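Local coordinates for protein glyoxylate reductase (Paecilomyces sp. J18, PDB 3WNV) that probably reduces glyoxylate to glycolate with a nicotinamide cofactor, as expected of a glyoxylate reductase in the D-isomer specific 2-hydroxyacid dehydrogenase family, at residues T115-I120 / A170-A175; N179-N184 / K197-D202; T221-G226 / L247-A252; V237-T242 / G260-V265. One frame throughout, in Å; residues are numbered along the deposited sequence.

How the interactions relate
From the N terminus, interaction 1 comes first: 49 residues, including the first strand of the Rossmann sheet, separate its segments on helices 112-127 and 164-175. The chain then runs into strand 179-183, whose Ile180 packs against Ala170 and Ala173, and interaction 2 closes a short loop at the sheet's edge. Both are complete before interaction 3 opens at Thr221. Interactions 3 and 4 cross: 237-242 lies between 221-226 and 247-252, and 260-265 follows, so helix 250-259 serves both. Ile248 CD1 touches Asn241 ND2 where they meet. Thr242 packs on Thr115 and Ala119, tying interaction 4 back to interaction 1, while Phe201 touches Ile224 between interactions 2 and 3.

Interaction 1. Residues T115-I120 / A170-A175; sequences TADVAI and ARRARA
OD1 of Asp117 is gripped twice by a single guanidinium: Arg172 NE and Arg172 NH2 each come to 2.8 Å from it, a side-on salt bridge in which both nitrogens share one oxygen. Neither bond is straight, with N-H...O angles of 144° for NE and 139° for NH2, because the shared oxygen lies between the lines of the two N-H bonds. The oxygen lies close to the guanidinium plane, while the carboxylate itself is turned 37° from that plane. Arg172 reaches across from helix 164-175, which follows the first strand of the Rossmann domain and what is probably its GxGxxG loop, to helix 112-127; the short axes run 9.8 Å apart. Its chain stays extended from CG to NE, which carries the charged end past Ile120. Ala116 CB sits over one guanidinium face, 3.9 Å from Arg172 NE. Glu168 takes NH1 in a second salt bridge, and Asn113 OD1 shares NH2. A leucine in place of Arg172 would probably leave the Asp117 carboxylate without its charged mate and free to turn. Nearer the backbone of Arg172, Ile120 CG1 lies 3.6 Å from Arg172 CB, against the arginine's aliphatic part, and Ile120 CD1 reaches Ala173 CB at 4.2 Å.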
loop_
_atom_site.group_PDB
_atom_site.type_symbol
_atom_site.label_atom_id
_atom_site.label_comp_id
_atom_site.label_asym_id
_atom_site.label_seq_id
_atom_site.Cartn_x
_atom_site.Cartn_y
_atom_site.Cartn_z
ATOM N N THR A 115 6.988 -3.132 4.905
ATOM C CA THR A 115 6.778 -1.789 4.386
ATOM C C THR A 115 7.583 -0.784 5.174
ATOM O O THR A 115 8.204 0.087 4.592
ATOM C CB THR A 115 5.334 -1.381 4.489
ATOM O OG1 THR A 115 4.537 -2.309 3.721
ATOM C CG2 THR A 115 5.145 0.014 3.892
ATOM N N ALA A 116 7.569 -0.898 6.507
ATOM C CA ALA A 116 8.372 -0.006 7.342
ATOM C C ALA A 116 9.866 -0.160 7.100
ATOM O O ALA A 116 10.589 0.836 7.147
ATOM C CB ALA A 116 8.022 -0.229 8.858
ATOM N N ASP A 117 10.333 -1.385 6.868
ATOM C CA ASP A 117 11.739 -1.658 6.558
ATOM C C ASP A 117 12.112 -0.855 5.323
ATOM O O ASP A 117 13.159 -0.177 5.324
ATOM C CB ASP A 117 12.023 -3.158 6.319
ATOM C CG ASP A 117 11.765 -3.998 7.522
ATOM O OD1 ASP A 117 11.737 -3.444 8.643
ATOM O OD2 ASP A 117 11.581 -5.250 7.359
ATOM N N VAL A 118 11.242 -0.872 4.318
ATOM C CA VAL A 118 11.545 -0.165 3.066
ATOM C C VAL A 118 11.424 1.360 3.279
ATOM O O VAL A 118 12.206 2.104 2.758
ATOM C CB VAL A 118 10.691 -0.679 1.912
ATOM C CG1 VAL A 118 10.650 0.311 0.755
ATOM C CG2 VAL A 118 11.260 -2.004 1.413
ATOM N N ALA A 119 10.487 1.799 4.106
ATOM C CA ALA A 119 10.333 3.233 4.419
ATOM C C ALA A 119 11.617 3.765 5.043
ATOM O O ALA A 119 12.055 4.854 4.715
ATOM C CB ALA A 119 9.204 3.426 5.400
ATOM N N ILE A 120 12.199 3.020 5.979
ATOM C CA ILE A 120 13.439 3.521 6.637
ATOM C C ILE A 120 14.610 3.452 5.653
ATOM O O ILE A 120 15.426 4.370 5.570
ATOM C CB ILE A 120 13.750 2.725 7.911
ATOM C CG1 ILE A 120 12.624 2.950 8.962
ATOM C CG2 ILE A 120 15.163 3.045 8.484
ATOM C CD1 ILE A 120 12.400 4.419 9.433
ATOM N N ALA A 170 7.742 4.383 13.094
ATOM C CA ALA A 170 8.120 5.187 14.264
ATOM C C ALA A 170 9.082 4.443 15.184
ATOM O O ALA A 170 10.028 5.040 15.700
ATOM C CB ALA A 170 6.883 5.631 15.038
ATOM N N ARG A 171 8.822 3.152 15.408
ATOM C CA ARG A 171 9.668 2.321 16.248
ATOM C C ARG A 171 11.089 2.294 15.677
ATOM O O ARG A 171 12.077 2.466 16.399
ATOM C CB ARG A 171 9.097 0.898 16.321
ATOM C CG ARG A 171 9.880 -0.072 17.241
ATOM C CD ARG A 171 9.266 -1.501 17.232
ATOM N NE ARG A 171 7.839 -1.513 16.866
ATOM C CZ ARG A 171 6.838 -1.008 17.602
ATOM N NH1 ARG A 171 7.083 -0.416 18.767
ATOM N NH2 ARG A 171 5.585 -1.077 17.160
ATOM N N ARG A 172 11.205 2.114 14.373
ATOM C CA ARG A 172 12.538 2.120 13.763
ATOM C C ARG A 172 13.170 3.491 13.855
ATOM O O ARG A 172 14.330 3.619 14.281
ATOM C CB ARG A 172 12.438 1.684 12.309
ATOM C CG ARG A 172 12.175 0.174 12.131
ATOM C CD ARG A 172 11.409 -0.097 10.834
ATOM N NE ARG A 172 11.195 -1.545 10.643
ATOM C CZ ARG A 172 10.334 -2.299 11.338
ATOM N NH1 ARG A 172 9.548 -1.785 12.307
ATOM N NH2 ARG A 172 10.274 -3.595 11.065
ATOM N N ALA A 173 12.417 4.514 13.442
ATOM C CA ALA A 173 12.948 5.877 13.407
ATOM C C ALA A 173 13.419 6.375 14.769
ATOM O O ALA A 173 14.388 7.120 14.843
ATOM C CB ALA A 173 11.915 6.833 12.840
ATOM N N ARG A 174 12.737 5.997 15.849
ATOM C CA ARG A 174 13.214 6.366 17.171
ATOM C C ARG A 174 14.600 5.798 17.494
ATOM O O ARG A 174 15.399 6.446 18.193
ATOM C CB ARG A 174 12.209 5.947 18.268
ATOM C CG ARG A 174 11.197 7.034 18.563
ATOM C CD ARG A 174 10.268 6.685 19.753
ATOM N NE ARG A 174 9.440 5.562 19.388
ATOM C CZ ARG A 174 8.180 5.645 18.964
ATOM N NH1 ARG A 174 7.526 6.810 18.895
ATOM N NH2 ARG A 174 7.567 4.537 18.629
ATOM N N ALA A 175 14.864 4.589 17.018
ATOM C CA ALA A 175 16.164 3.962 17.233
ATOM C C ALA A 175 17.253 4.696 16.461
ATOM O O ALA A 175 18.444 4.600 16.826
ATOM C CB ALA A 175 16.123 2.483 16.876
#

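Interaction 2. Residues N179-N184 / K197-D202; sequences NIIYHN and KYVSFD
Ile180 O takes the first bond, from Lys197 N at 3.2 Å and almost straight. Ile181 pairs with Lys197 in parallel register; its CG2 lies beside Lys197 CB, and its CB and CD1 meet Val199 CG2. Tyr182 N then donates to Lys197 O (3.0 Å), and Tyr182 O receives Val199 N (2.9 Å). With chi1 at 83°, its ring is swung back over the neighbouring strand into an offset edge-to-face pair, the edge of Tyr198 toward the face of Tyr182, the planes 71° apart and Tyr198 CD1 3.5 Å from Tyr182 CZ. The Tyr182 hydroxyl is held outside this pair by Glu193 and Leu188 N. His183 turns its ring toward the second segment, ND1 donating to Val199 O at 2.8 Å in the carbonyl plane, while Phe201 CB sits over the ring face, 4.0 Å from the centroid. Asn184 O accepts from Tyr198 OH (3.1 Å), and its OD1 accepts from Met162 N in what is probably the glycine-rich loop. Strand 197-198 is docked as an outermost strand of the parallel sheet, completing a beta-alpha-beta unit whose strand 179-183 is the second Rossmann strand, at the end of which relatives commonly recognise the adenosine ribose.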
loop_
_atom_site.group_PDB
_atom_site.type_symbol
_atom_site.label_atom_id
_atom_site.label_comp_id
_atom_site.label_asym_id
_atom_site.label_seq_id
_atom_site.Cartn_x
_atom_site.Cartn_y
_atom_site.Cartn_z
ATOM N N ASN A 179 12.622 12.251 16.663
ATOM C CA ASN A 179 11.431 12.586 17.436
ATOM C C ASN A 179 10.246 12.360 16.512
ATOM O O ASN A 179 10.329 12.598 15.298
ATOM C CB ASN A 179 11.453 14.054 17.833
ATOM C CG ASN A 179 12.633 14.391 18.676
ATOM O OD1 ASN A 179 13.353 15.348 18.395
ATOM N ND2 ASN A 179 12.862 13.596 19.713
ATOM N N ILE A 180 9.141 11.902 17.063
ATOM C CA ILE A 180 8.032 11.470 16.192
ATOM C C ILE A 180 6.803 12.336 16.419
ATOM O O ILE A 180 6.364 12.515 17.560
ATOM C CB ILE A 180 7.627 10.010 16.439
ATOM C CG1 ILE A 180 8.862 9.124 16.573
ATOM C CG2 ILE A 180 6.657 9.514 15.337
ATOM C CD1 ILE A 180 9.720 9.045 15.263
ATOM N N ILE A 181 6.263 12.895 15.344
ATOM C CA ILE A 181 4.962 13.573 15.413
ATOM C C ILE A 181 4.018 12.973 14.379
ATOM O O ILE A 181 4.454 12.371 13.395
ATOM C CB ILE A 181 5.051 15.107 15.207
ATOM C CG1 ILE A 181 5.654 15.436 13.825
ATOM C CG2 ILE A 181 5.887 15.731 16.318
ATOM C CD1 ILE A 181 5.644 16.982 13.523
ATOM N N TYR A 182 2.719 13.153 14.577
ATOM C CA TYR A 182 1.768 12.591 13.627
ATOM C C TYR A 182 0.456 13.340 13.603
ATOM O O TYR A 182 0.076 14.028 14.559
ATOM C CB TYR A 182 1.491 11.114 13.939
ATOM C CG TYR A 182 0.440 10.928 15.030
ATOM C CD1 TYR A 182 0.769 11.079 16.383
ATOM C CD2 TYR A 182 -0.874 10.589 14.710
ATOM C CE1 TYR A 182 -0.206 10.921 17.403
ATOM C CE2 TYR A 182 -1.836 10.411 15.723
ATOM C CZ TYR A 182 -1.488 10.573 17.053
ATOM O OH TYR A 182 -2.461 10.384 18.032
ATOM N N HIS A 183 -0.261 13.160 12.500
ATOM C CA HIS A 183 -1.620 13.669 12.396
ATOM C C HIS A 183 -2.533 12.614 11.790
ATOM O O HIS A 183 -2.267 12.074 10.709
ATOM C CB HIS A 183 -1.699 14.938 11.549
ATOM C CG HIS A 183 -3.106 15.439 11.389
ATOM N ND1 HIS A 183 -3.802 16.024 12.426
ATOM C CD2 HIS A 183 -3.978 15.355 10.350
ATOM C CE1 HIS A 183 -5.025 16.332 12.016
ATOM N NE2 HIS A 183 -5.161 15.929 10.772
ATOM N N ASN A 184 -3.597 12.316 12.516
ATOM C CA ASN A 184 -4.703 11.533 11.989
ATOM C C ASN A 184 -5.899 12.439 12.172
ATOM O O ASN A 184 -5.835 13.371 12.968
ATOM C CB ASN A 184 -4.920 10.275 12.834
ATOM C CG ASN A 184 -3.885 9.218 12.580
ATOM O OD1 ASN A 184 -2.802 9.496 12.008
ATOM N ND2 ASN A 184 -4.209 7.980 12.981
ATOM N N LYS A 197 3.774 12.139 19.322
ATOM C CA LYS A 197 3.052 13.364 19.661
ATOM C C LYS A 197 2.026 13.821 18.598
ATOM O O LYS A 197 2.347 14.023 17.421
ATOM C CB LYS A 197 4.084 14.461 19.855
ATOM C CG LYS A 197 3.526 15.797 20.221
ATOM C CD LYS A 197 4.632 16.632 20.865
ATOM C CE LYS A 197 4.074 17.871 21.532
ATOM N NZ LYS A 197 4.204 19.063 20.649
ATOM N N TYR A 198 0.780 13.969 19.008
ATOM C CA TYR A 198 -0.280 14.360 18.068
ATOM C C TYR A 198 -0.186 15.833 17.723
ATOM O O TYR A 198 -0.012 16.660 18.612
ATOM C CB TYR A 198 -1.633 14.120 18.716
ATOM C CG TYR A 198 -2.785 14.484 17.819
ATOM C CD1 TYR A 198 -3.172 13.630 16.812
ATOM C CD2 TYR A 198 -3.471 15.680 17.979
ATOM C CE1 TYR A 198 -4.227 13.939 15.990
ATOM C CE2 TYR A 198 -4.542 16.001 17.149
ATOM C CZ TYR A 198 -4.900 15.118 16.150
ATOM O OH TYR A 198 -5.963 15.374 15.298
ATOM N N VAL A 199 -0.315 16.164 16.436
ATOM C CA VAL A 199 -0.298 17.555 15.966
ATOM C C VAL A 199 -1.354 17.774 14.871
ATOM O O VAL A 199 -1.890 16.819 14.300
ATOM C CB VAL A 199 1.101 17.961 15.415
ATOM C CG1 VAL A 199 2.152 17.888 16.501
ATOM C CG2 VAL A 199 1.504 17.122 14.214
ATOM N N SER A 200 -1.668 19.032 14.587
ATOM C CA SER A 200 -2.671 19.330 13.572
ATOM C C SER A 200 -2.026 19.097 12.219
ATOM O O SER A 200 -0.819 18.913 12.142
ATOM C CB SER A 200 -3.143 20.772 13.683
ATOM O OG SER A 200 -2.077 21.664 13.392
ATOM N N PHE A 201 -2.838 19.044 11.161
ATOM C CA PHE A 201 -2.302 18.868 9.801
ATOM C C PHE A 201 -1.291 19.983 9.486
ATOM O O PHE A 201 -0.175 19.717 9.058
ATOM C CB PHE A 201 -3.476 18.810 8.797
ATOM C CG PHE A 201 -3.076 18.490 7.363
ATOM C CD1 PHE A 201 -2.856 17.186 6.953
ATOM C CD2 PHE A 201 -2.986 19.501 6.408
ATOM C CE1 PHE A 201 -2.504 16.882 5.599
ATOM C CE2 PHE A 201 -2.634 19.215 5.064
ATOM C CZ PHE A 201 -2.391 17.887 4.668
ATOM N N ASP A 202 -1.678 21.244 9.680
ATOM C CA ASP A 202 -0.770 22.347 9.385
ATOM C C ASP A 202 0.520 22.279 10.213
ATOM O O ASP A 202 1.602 22.588 9.714
ATOM C CB ASP A 202 -1.474 23.692 9.594
ATOM C CG ASP A 202 -2.423 24.053 8.451
ATOM O OD1 ASP A 202 -2.368 23.407 7.390
ATOM O OD2 ASP A 202 -3.224 25.006 8.620
#

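Interaction 3. Residues T221-G226 / L247-A252; sequences TRHIIG and LIDEKA
Leu247 and Ile225 join two loops of the Rossmann domain, one leading from strand 210-213 to helix 227-232, the other from strand 237-241 to helix 250-259. The backbone does this with a single bridge of two nearly straight bonds: Ile225 N donates to Leu247 O (3.1 Å), and Ile225 O accepts from Asp249 N (3.0 Å). Side-chain packing flanks the bridge. Leu247 CD2 lies alongside Thr221, 3.5 Å from its OG1, a hydroxyl that is bonded to Ala216 O and Asn218 N, and Ile225 CB meets Ile248 CG1. The aromatic contact belongs to His223, third residue of a type II turn from Thr221 to Ile224, where its phi is positive. With CG anti to the carbonyl carbon (chi1 -68°), the ring folds over Asp249, whose CA stands 3.7 Å from the ring centroid in a CH-pi contact. The Asp249 carboxylate is stacked nearly flush with the ring, the planes only 11° apart, while Arg222 NH1 lies over the opposite face. At the ring's rim NE2 is hydrogen-bonded to Glu271. Replacing His223 by an alanine is likely to bare the Asp249 backbone on that side and leave Glu271 OE2 without this partner. Asp249 is also the N-cap of helix 250-259: its OD1 accepts Ala252 N at 3.2 Å, with the donor well above the carboxylate plane.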
loop_
_atom_site.group_PDB
_atom_site.type_symbol
_atom_site.label_atom_id
_atom_site.label_comp_id
_atom_site.label_asym_id
_atom_site.label_seq_id
_atom_site.Cartn_x
_atom_site.Cartn_y
_atom_site.Cartn_z
ATOM N N THR A 221 -8.389 11.786 -0.558
ATOM C CA THR A 221 -6.963 11.786 -0.226
ATOM C C THR A 221 -6.081 11.831 -1.464
ATOM O O THR A 221 -4.872 11.996 -1.337
ATOM C CB THR A 221 -6.549 10.580 0.640
ATOM O OG1 THR A 221 -6.838 9.377 -0.088
ATOM C CG2 THR A 221 -7.317 10.560 1.980
ATOM N N ARG A 222 -6.674 11.667 -2.655
ATOM C CA ARG A 222 -5.903 11.887 -3.905
ATOM C C ARG A 222 -5.358 13.314 -3.866
ATOM O O ARG A 222 -6.126 14.246 -3.624
ATOM C CB ARG A 222 -6.794 11.748 -5.154
ATOM C CG ARG A 222 -6.029 11.978 -6.468
ATOM C CD ARG A 222 -6.924 11.804 -7.673
ATOM N NE ARG A 222 -6.207 12.037 -8.928
ATOM C CZ ARG A 222 -6.029 13.235 -9.492
ATOM N NH1 ARG A 222 -6.512 14.344 -8.920
ATOM N NH2 ARG A 222 -5.359 13.331 -10.634
ATOM N N HIS A 223 -4.048 13.482 -4.076
ATOM C CA HIS A 223 -3.384 14.796 -3.999
ATOM C C HIS A 223 -3.576 15.538 -2.679
ATOM O O HIS A 223 -3.543 16.788 -2.646
ATOM C CB HIS A 223 -3.883 15.698 -5.133
ATOM C CG HIS A 223 -3.463 15.258 -6.497
ATOM N ND1 HIS A 223 -3.560 16.073 -7.602
ATOM C CD2 HIS A 223 -2.903 14.099 -6.931
ATOM C CE1 HIS A 223 -3.114 15.426 -8.666
ATOM N NE2 HIS A 223 -2.708 14.228 -8.281
ATOM N N ILE A 224 -3.785 14.813 -1.591
ATOM C CA ILE A 224 -3.812 15.474 -0.293
ATOM C C ILE A 224 -2.532 16.304 -0.028
ATOM O O ILE A 224 -2.581 17.321 0.664
ATOM C CB ILE A 224 -4.073 14.477 0.843
ATOM C CG1 ILE A 224 -4.466 15.205 2.128
ATOM C CG2 ILE A 224 -2.892 13.515 1.006
ATOM C CD1 ILE A 224 -4.963 14.254 3.231
ATOM N N ILE A 225 -1.389 15.878 -0.580
ATOM C CA ILE A 225 -0.190 16.730 -0.617
ATOM C C ILE A 225 -0.060 17.327 -2.026
ATOM O O ILE A 225 0.355 16.662 -2.952
ATOM C CB ILE A 225 1.079 15.907 -0.230
ATOM C CG1 ILE A 225 0.834 15.189 1.107
ATOM C CG2 ILE A 225 2.359 16.779 -0.194
ATOM C CD1 ILE A 225 0.732 16.131 2.257
ATOM N N GLY A 226 -0.491 18.568 -2.196
ATOM C CA GLY A 226 -0.306 19.241 -3.460
ATOM C C GLY A 226 0.505 20.513 -3.248
ATOM O O GLY A 226 1.195 20.630 -2.243
ATOM N N LEU A 247 -1.473 9.944 -3.588
ATOM C CA LEU A 247 -1.687 10.810 -2.428
ATOM C C LEU A 247 -0.942 12.119 -2.600
ATOM O O LEU A 247 -1.249 13.121 -1.938
ATOM C CB LEU A 247 -1.189 10.141 -1.139
ATOM C CG LEU A 247 -1.901 8.852 -0.700
ATOM C CD1 LEU A 247 -1.057 8.262 0.448
ATOM C CD2 LEU A 247 -3.350 9.111 -0.247
ATOM N N ILE A 248 0.051 12.115 -3.487
ATOM C CA ILE A 248 0.824 13.311 -3.746
ATOM C C ILE A 248 0.588 13.709 -5.196
ATOM O O ILE A 248 0.499 12.844 -6.061
ATOM C CB ILE A 248 2.335 13.069 -3.566
ATOM C CG1 ILE A 248 2.595 12.513 -2.182
ATOM C CG2 ILE A 248 3.105 14.398 -3.863
ATOM C CD1 ILE A 248 4.033 12.056 -1.923
ATOM N N ASP A 249 0.425 15.016 -5.423
ATOM C CA ASP A 249 0.391 15.614 -6.750
ATOM C C ASP A 249 1.832 15.538 -7.276
ATOM O O ASP A 249 2.673 16.387 -6.948
ATOM C CB ASP A 249 -0.088 17.079 -6.637
ATOM C CG ASP A 249 -0.148 17.780 -7.981
ATOM O OD1 ASP A 249 0.456 17.270 -8.935
ATOM O OD2 ASP A 249 -0.802 18.849 -8.100
ATOM N N GLU A 250 2.134 14.486 -8.036
ATOM C CA GLU A 250 3.532 14.187 -8.356
ATOM C C GLU A 250 4.140 15.297 -9.203
ATOM O O GLU A 250 5.336 15.591 -9.106
ATOM C CB GLU A 250 3.612 12.832 -9.072
ATOM C CG GLU A 250 5.003 12.204 -9.074
ATOM C CD GLU A 250 4.921 10.715 -9.454
ATOM O OE1 GLU A 250 4.316 9.971 -8.652
ATOM O OE2 GLU A 250 5.412 10.288 -10.550
ATOM N N LYS A 251 3.323 15.945 -10.018
ATOM C CA LYS A 251 3.858 17.043 -10.833
ATOM C C LYS A 251 4.234 18.212 -9.934
ATOM O O LYS A 251 5.250 18.860 -10.142
ATOM C CB LYS A 251 2.878 17.485 -11.917
ATOM C CG LYS A 251 2.838 16.568 -13.124
ATOM C CD LYS A 251 1.772 17.038 -14.066
ATOM C CE LYS A 251 1.559 16.024 -15.175
ATOM N NZ LYS A 251 0.353 16.346 -15.988
ATOM N N ALA A 252 3.439 18.454 -8.898
ATOM C CA ALA A 252 3.779 19.498 -7.927
ATOM C C ALA A 252 5.007 19.152 -7.086
ATOM O O ALA A 252 5.815 20.025 -6.723
ATOM C CB ALA A 252 2.584 19.780 -7.009
#

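Interaction 4. Residues V237-T242 / G260-V265; sequences VVIVNT and GKVASV
Strands 237-241 and 262-267 lie next to each other in the parallel Rossmann sheet, linked by helix 250-259 as a beta-alpha-beta crossover. That helix ends at Gly260 in a Schellman motif, where the positive phi of Gly260 would jam a side chain against the preceding carbonyl. Two backbone bonds tie the segments. Val237 O receives Ala263 N at 2.8 Å, and Ile239 N donates to Ser264 O at 3.2 Å. Ala263, between these points, has near-helical backbone angles. Ser264 N is buried here, 3.8 Å from Val237 O, with no partner in the model. Further on, Val265 CA lies 3.1 Å from Ile239 O.

On the face turned to helix 250-259, Val237 CG1 meets Val262 CG2 at 3.7 Å. That methyl is anti to the carbonyl carbon of Val262, which also brings it to 3.9 Å from Ile239 CD1, the two side chains crossing at about a right angle. Val265 CG1 joins in beside Ile239 CB at 4.0 Å. From the helix, Leu253 packs on Ile239 and Val265, and Leu257 on Val262. The other face carries Val238 and Ser264. Ser264 OG is bonded to Arg285 O, and Val238 packs on Ala126 of helix 112-127. Branched aliphatic side chains packed in this way between the sheet and its covering helices are typical of the interior of a Rossmann-type alpha/beta domain.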
loop_
_atom_site.group_PDB
_atom_site.type_symbol
_atom_site.label_atom_id
_atom_site.label_comp_id
_atom_site.label_asym_id
_atom_site.label_seq_id
_atom_site.Cartn_x
_atom_site.Cartn_y
_atom_site.Cartn_z
ATOM N N VAL A 237 12.800 19.981 3.334
ATOM C CA VAL A 237 12.079 18.794 3.820
ATOM C C VAL A 237 12.472 17.603 2.962
ATOM O O VAL A 237 12.839 17.767 1.797
ATOM C CB VAL A 237 10.524 19.014 3.736
ATOM C CG1 VAL A 237 10.075 19.213 2.286
ATOM C CG2 VAL A 237 9.736 17.898 4.446
ATOM N N VAL A 238 12.435 16.409 3.550
ATOM C CA VAL A 238 12.564 15.173 2.807
ATOM C C VAL A 238 11.226 14.442 2.925
ATOM O O VAL A 238 10.668 14.298 4.031
ATOM C CB VAL A 238 13.687 14.303 3.386
ATOM C CG1 VAL A 238 13.627 12.879 2.787
ATOM C CG2 VAL A 238 15.031 14.950 3.129
ATOM N N ILE A 239 10.706 13.996 1.799
ATOM C CA ILE A 239 9.390 13.315 1.790
ATOM C C ILE A 239 9.535 11.836 1.483
ATOM O O ILE A 239 10.184 11.482 0.518
ATOM C CB ILE A 239 8.401 13.995 0.793
ATOM C CG1 ILE A 239 8.084 15.428 1.215
ATOM C CG2 ILE A 239 7.112 13.173 0.636
ATOM C CD1 ILE A 239 7.441 16.258 0.138
ATOM N N VAL A 240 8.910 10.982 2.297
ATOM C CA VAL A 240 8.887 9.526 2.045
ATOM C C VAL A 240 7.474 9.048 1.831
ATOM O O VAL A 240 6.573 9.452 2.577
ATOM C CB VAL A 240 9.514 8.785 3.227
ATOM C CG1 VAL A 240 9.322 7.258 3.116
ATOM C CG2 VAL A 240 11.008 9.137 3.376
ATOM N N ASN A 241 7.280 8.193 0.827
ATOM C CA ASN A 241 5.991 7.595 0.557
ATOM C C ASN A 241 6.116 6.155 0.200
ATOM O O ASN A 241 6.675 5.832 -0.793
ATOM C CB ASN A 241 5.323 8.333 -0.606
ATOM C CG ASN A 241 3.847 8.076 -0.704
ATOM O OD1 ASN A 241 3.294 7.437 0.141
ATOM N ND2 ASN A 241 3.227 8.627 -1.710
ATOM N N THR A 242 5.571 5.302 1.026
ATOM C CA THR A 242 5.459 3.910 0.730
ATOM C C THR A 242 3.999 3.449 0.584
ATOM O O THR A 242 3.744 2.306 0.498
ATOM C CB THR A 242 6.157 3.047 1.762
ATOM O OG1 THR A 242 5.577 3.328 3.002
ATOM C CG2 THR A 242 7.616 3.362 1.838
ATOM N N GLY A 260 14.058 23.549 -5.023
ATOM C CA GLY A 260 14.898 23.328 -3.856
ATOM C C GLY A 260 14.089 23.342 -2.574
ATOM O O GLY A 260 14.643 23.200 -1.495
ATOM N N LYS A 261 12.771 23.499 -2.684
ATOM C CA LYS A 261 11.896 23.443 -1.497
ATOM C C LYS A 261 12.024 22.086 -0.810
ATOM O O LYS A 261 12.161 21.995 0.417
ATOM C CB LYS A 261 10.432 23.657 -1.906
ATOM C CG LYS A 261 9.455 23.583 -0.743
ATOM C CD LYS A 261 9.569 24.858 0.080
ATOM C CE LYS A 261 8.995 24.672 1.466
ATOM N NZ LYS A 261 9.085 25.943 2.270
ATOM N N VAL A 262 11.932 21.025 -1.615
ATOM C CA VAL A 262 12.098 19.668 -1.118
ATOM C C VAL A 262 13.531 19.235 -1.438
ATOM O O VAL A 262 13.967 19.293 -2.599
ATOM C CB VAL A 262 11.066 18.722 -1.773
ATOM C CG1 VAL A 262 11.341 17.259 -1.388
ATOM C CG2 VAL A 262 9.604 19.132 -1.401
ATOM N N ALA A 263 14.272 18.804 -0.426
ATOM C CA ALA A 263 15.667 18.457 -0.620
ATOM C C ALA A 263 15.794 17.106 -1.351
ATOM O O ALA A 263 16.631 16.920 -2.256
ATOM C CB ALA A 263 16.390 18.427 0.719
ATOM N N SER A 264 14.954 16.152 -0.966
ATOM C CA SER A 264 15.025 14.816 -1.533
ATOM C C SER A 264 13.728 14.096 -1.248
ATOM O O SER A 264 12.932 14.550 -0.425
ATOM C CB SER A 264 16.193 14.021 -0.961
ATOM O OG SER A 264 16.310 12.781 -1.675
ATOM N N VAL A 265 13.513 12.987 -1.936
ATOM C CA VAL A 265 12.382 12.123 -1.638
ATOM C C VAL A 265 12.852 10.682 -1.601
ATOM O O VAL A 265 13.832 10.319 -2.236
ATOM C CB VAL A 265 11.218 12.220 -2.625
ATOM C CG1 VAL A 265 10.569 13.633 -2.601
ATOM C CG2 VAL A 265 11.700 11.864 -4.066
#